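Long-range contact in class B carbapenemase GOB-18 (Elizabethkingia meningoseptica, PDB 5K0W), which probably hydrolyses beta-lactam antibiotics, carbapenems among them, as a subclass B3 metallo-beta-lactamase with two zinc ions in its active site: residues I160-L170 with C180-D188. Numbering follows the deposited sequence.
Sequences IKLGNITLTLL and CSFIFETKD
Thr168 faces Ile183 and Leu170 faces Ser181 as antiparallel hydrogen-bonded pairs, with strands 165-170 and 180-187 running at 152° to each other. Thr168 N donates to Ile183 O at 3.0 Å and Ile183 N returns a bond to Thr168 O; the Leu170-Ser181 pair is straighter, Leu170 N reaching Ser181 O at 2.8 Å. Toward Ile165 the strands splay. Beside the Thr168-Ile183 pair, water 1 bridges Thr168 OG1 and Ile183 O and donates to the latter; Thr168 OG1 is also hydrogen-bonded to Lys159 NZ. On the face carrying Leu167, Leu169, Phe182 and Phe184, the Phe182 ring is packed from several directions. Ile160 CD1 comes to its edge, near the ring plane, Leu169 CD1 approaches Phe182 CE1 at 3.6 Å, and Leu167 CD2 meets Phe182 CB at the root of the ring. Leu167 straddles the two phenylalanines: its other methyl, CD1, lies 3.7 Å from Phe184 CB. Ile165 CD1 touches Phe184 CD2 farther along. These strands form a beta hairpin in the second sheet of the metallo-beta-lactamase alpha-beta/beta-alpha sandwich, and this apolar face packs on the other sheet through Ile57, Ile93 and Leu95. On the reverse face, Leu170 and Ile183 cross, with Leu170 CD1 3.7 Å from Ile183 CG2. Leu170 CG lies anti to its carbonyl carbon (chi1 -53°), which brings both methyls to that branch. Ser181 OG is bonded to His172 ND1 and Asn199 N. At the end nearer the metals, Leu169 CD1 rests 3.8 Å from Cys180 SG; the Cys180 side chain is about 7 Å from that of the zinc ligand Gln98.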
loop_
_atom_site.group_PDB
_atom_site.type_symbol
_atom_site.label_atom_id
_atom_site.label_comp_id
_atom_site.label_asym_id
_atom_site.label_seq_id
_atom_site.Cartn_x
_atom_site.Cartn_y
_atom_site.Cartn_z
ATOM N N ILE A 160 -10.083 11.688 2.740
ATOM C CA ILE A 160 -10.053 11.068 4.080
ATOM C C ILE A 160 -9.444 12.144 4.980
ATOM O O ILE A 160 -8.338 12.639 4.700
ATOM C CB ILE A 160 -9.239 9.733 4.154
ATOM C CG1 ILE A 160 -9.670 8.701 3.075
ATOM C CG2 ILE A 160 -9.288 9.120 5.562
ATOM C CD1 ILE A 160 -8.665 8.543 1.932
ATOM N N LYS A 161 -10.179 12.541 6.022
ATOM C CA LYS A 161 -9.718 13.613 6.906
ATOM C C LYS A 161 -9.607 13.187 8.367
ATOM O O LYS A 161 -10.472 12.475 8.870
ATOM C CB LYS A 161 -10.600 14.863 6.744
ATOM C CG LYS A 161 -10.782 15.328 5.295
ATOM C CD LYS A 161 -11.626 16.588 5.177
ATOM C CE LYS A 161 -10.801 17.808 4.832
ATOM N NZ LYS A 161 -10.950 18.205 3.406
ATOM N N LEU A 162 -8.529 13.607 9.034
ATOM C CA LEU A 162 -8.229 13.339 10.448
ATOM C C LEU A 162 -7.279 14.451 10.849
ATOM O O LEU A 162 -6.190 14.558 10.281
ATOM C CB LEU A 162 -7.588 11.936 10.630
ATOM C CG LEU A 162 -7.444 11.405 12.060
ATOM C CD1 LEU A 162 -8.774 10.965 12.622
ATOM C CD2 LEU A 162 -6.463 10.265 12.120
ATOM N N GLY A 163 -7.732 15.331 11.729
ATOM C CA GLY A 163 -6.964 16.516 12.100
ATOM C C GLY A 163 -6.844 17.449 10.908
ATOM O O GLY A 163 -7.788 17.562 10.117
ATOM N N ASN A 164 -5.669 18.069 10.732
ATOM C CA ASN A 164 -5.387 18.983 9.612
ATOM C C ASN A 164 -4.999 18.215 8.345
ATOM O O ASN A 164 -5.068 18.773 7.243
ATOM C CB ASN A 164 -4.292 19.987 9.971
ATOM C CG ASN A 164 -4.461 20.667 11.305
ATOM O OD1 ASN A 164 -3.610 20.542 12.183
ATOM N ND2 ASN A 164 -5.537 21.424 11.474
ATOM N N ILE A 165 -4.604 16.932 8.509
ATOM C CA ILE A 165 -4.227 15.999 7.447
ATOM C C ILE A 165 -5.448 15.639 6.595
ATOM O O ILE A 165 -6.509 15.324 7.138
ATOM C CB ILE A 165 -3.546 14.747 8.083
ATOM C CG1 ILE A 165 -2.041 14.983 8.363
ATOM C CG2 ILE A 165 -3.794 13.442 7.305
ATOM C CD1 ILE A 165 -1.048 14.939 7.112
ATOM N N THR A 166 -5.286 15.713 5.260
ATOM C CA THR A 166 -6.289 15.340 4.257
ATOM C C THR A 166 -5.608 14.466 3.207
ATOM O O THR A 166 -4.654 14.910 2.565
ATOM C CB THR A 166 -6.973 16.563 3.609
ATOM O OG1 THR A 166 -7.450 17.447 4.626
ATOM C CG2 THR A 166 -8.128 16.162 2.684
ATOM N N LEU A 167 -6.097 13.227 3.043
ATOM C CA LEU A 167 -5.577 12.295 2.060
ATOM C C LEU A 167 -6.576 12.154 0.932
ATOM O O LEU A 167 -7.786 12.118 1.172
ATOM C CB LEU A 167 -5.348 10.922 2.706
ATOM C CG LEU A 167 -3.920 10.576 3.074
ATOM C CD1 LEU A 167 -3.509 11.269 4.328
ATOM C CD2 LEU A 167 -3.792 9.115 3.326
ATOM N N THR A 168 -6.080 12.061 -0.297
ATOM C CA THR A 168 -6.931 11.869 -1.463
ATOM C C THR A 168 -6.609 10.501 -2.015
ATOM O O THR A 168 -5.430 10.190 -2.235
ATOM C CB THR A 168 -6.723 12.990 -2.515
ATOM O OG1 THR A 168 -7.020 14.245 -1.926
ATOM C CG2 THR A 168 -7.598 12.818 -3.746
ATOM N N LEU A 169 -7.647 9.682 -2.233
ATOM C CA LEU A 169 -7.476 8.360 -2.817
ATOM C C LEU A 169 -7.388 8.523 -4.328
ATOM O O LEU A 169 -8.253 9.152 -4.934
ATOM C CB LEU A 169 -8.652 7.438 -2.450
ATOM C CG LEU A 169 -8.475 5.955 -2.821
ATOM C CD1 LEU A 169 -8.889 5.046 -1.672
ATOM C CD2 LEU A 169 -9.214 5.618 -4.101
ATOM N N LEU A 170 -6.356 7.943 -4.933
ATOM C CA LEU A 170 -6.185 7.958 -6.380
ATOM C C LEU A 170 -6.373 6.513 -6.854
ATOM O O LEU A 170 -5.530 5.659 -6.568
ATOM C CB LEU A 170 -4.796 8.500 -6.789
ATOM C CG LEU A 170 -4.371 9.871 -6.223
ATOM C CD1 LEU A 170 -2.909 10.134 -6.469
ATOM C CD2 LEU A 170 -5.214 11.000 -6.784
ATOM N N CYS A 180 -4.752 1.331 -5.271
ATOM C CA CYS A 180 -4.805 2.785 -5.257
ATOM C C CYS A 180 -3.576 3.404 -4.641
ATOM O O CYS A 180 -2.796 2.732 -3.965
ATOM C CB CYS A 180 -6.073 3.257 -4.549
ATOM S SG CYS A 180 -6.245 2.631 -2.864
ATOM N N SER A 181 -3.415 4.698 -4.856
ATOM C CA SER A 181 -2.327 5.461 -4.260
ATOM C C SER A 181 -2.967 6.567 -3.453
ATOM O O SER A 181 -4.172 6.822 -3.596
ATOM C CB SER A 181 -1.412 6.048 -5.333
ATOM O OG SER A 181 -0.853 5.041 -6.163
ATOM N N PHE A 182 -2.179 7.215 -2.596
ATOM C CA PHE A 182 -2.666 8.320 -1.779
ATOM C C PHE A 182 -1.784 9.531 -1.946
ATOM O O PHE A 182 -0.569 9.410 -2.092
ATOM C CB PHE A 182 -2.812 7.927 -0.303
ATOM C CG PHE A 182 -3.770 6.790 -0.071
ATOM C CD1 PHE A 182 -5.125 7.032 0.126
ATOM C CD2 PHE A 182 -3.318 5.473 -0.021
ATOM C CE1 PHE A 182 -6.012 5.975 0.369
ATOM C CE2 PHE A 182 -4.211 4.412 0.194
ATOM C CZ PHE A 182 -5.550 4.671 0.393
ATOM N N ILE A 183 -2.410 10.702 -1.975
ATOM C CA ILE A 183 -1.708 11.962 -2.129
ATOM C C ILE A 183 -2.152 12.918 -1.035
ATOM O O ILE A 183 -3.352 13.080 -0.784
ATOM C CB ILE A 183 -1.757 12.521 -3.595
ATOM C CG1 ILE A 183 -0.701 13.601 -3.842
ATOM C CG2 ILE A 183 -3.162 12.968 -4.048
ATOM C CD1 ILE A 183 0.002 13.426 -5.149
ATOM N N PHE A 184 -1.176 13.479 -0.323
ATOM C CA PHE A 184 -1.435 14.405 0.776
ATOM C C PHE A 184 -0.267 15.344 1.005
ATOM O O PHE A 184 0.850 15.090 0.555
ATOM C CB PHE A 184 -1.773 13.628 2.068
ATOM C CG PHE A 184 -0.607 12.885 2.663
ATOM C CD1 PHE A 184 -0.242 11.632 2.181
ATOM C CD2 PHE A 184 0.131 13.437 3.706
ATOM C CE1 PHE A 184 0.851 10.951 2.714
ATOM C CE2 PHE A 184 1.227 12.762 4.241
ATOM C CZ PHE A 184 1.576 11.517 3.748
ATOM N N GLU A 185 -0.526 16.415 1.739
ATOM C CA GLU A 185 0.499 17.359 2.136
ATOM C C GLU A 185 0.803 17.111 3.605
ATOM O O GLU A 185 -0.079 16.734 4.374
ATOM C CB GLU A 185 0.024 18.810 1.930
ATOM C CG GLU A 185 1.152 19.795 1.641
ATOM C CD GLU A 185 1.291 20.272 0.200
ATOM O OE1 GLU A 185 0.795 19.581 -0.723
ATOM O OE2 GLU A 185 1.908 21.343 -0.005
ATOM N N THR A 186 2.056 17.293 3.979
ATOM C CA THR A 186 2.549 17.201 5.355
ATOM C C THR A 186 3.631 18.246 5.545
ATOM O O THR A 186 4.216 18.703 4.564
ATOM C CB THR A 186 2.954 15.784 5.768
ATOM O OG1 THR A 186 3.206 15.801 7.176
ATOM C CG2 THR A 186 4.172 15.265 5.016
ATOM N N LYS A 187 3.884 18.650 6.786
ATOM C CA LYS A 187 4.880 19.681 7.017
ATOM C C LYS A 187 5.795 19.439 8.191
ATOM O O LYS A 187 5.419 18.814 9.193
ATOM C CB LYS A 187 4.219 21.079 7.094
ATOM C CG LYS A 187 3.364 21.314 8.345
ATOM C CD LYS A 187 2.161 22.237 8.109
ATOM C CE LYS A 187 0.807 21.524 8.217
ATOM N NZ LYS A 187 0.557 20.532 7.117
ATOM N N ASP A 188 7.018 19.931 8.052
ATOM C CA ASP A 188 7.976 19.926 9.140
ATOM C C ASP A 188 8.208 21.401 9.490
ATOM O O ASP A 188 7.453 22.268 9.041
ATOM C CB ASP A 188 9.259 19.120 8.813
ATOM C CG ASP A 188 10.083 19.547 7.606
ATOM O OD1 ASP A 188 9.834 20.655 7.071
ATOM O OD2 ASP A 188 10.993 18.775 7.203
HETATM O O HOH W 1 -4.882 15.575 -0.999
#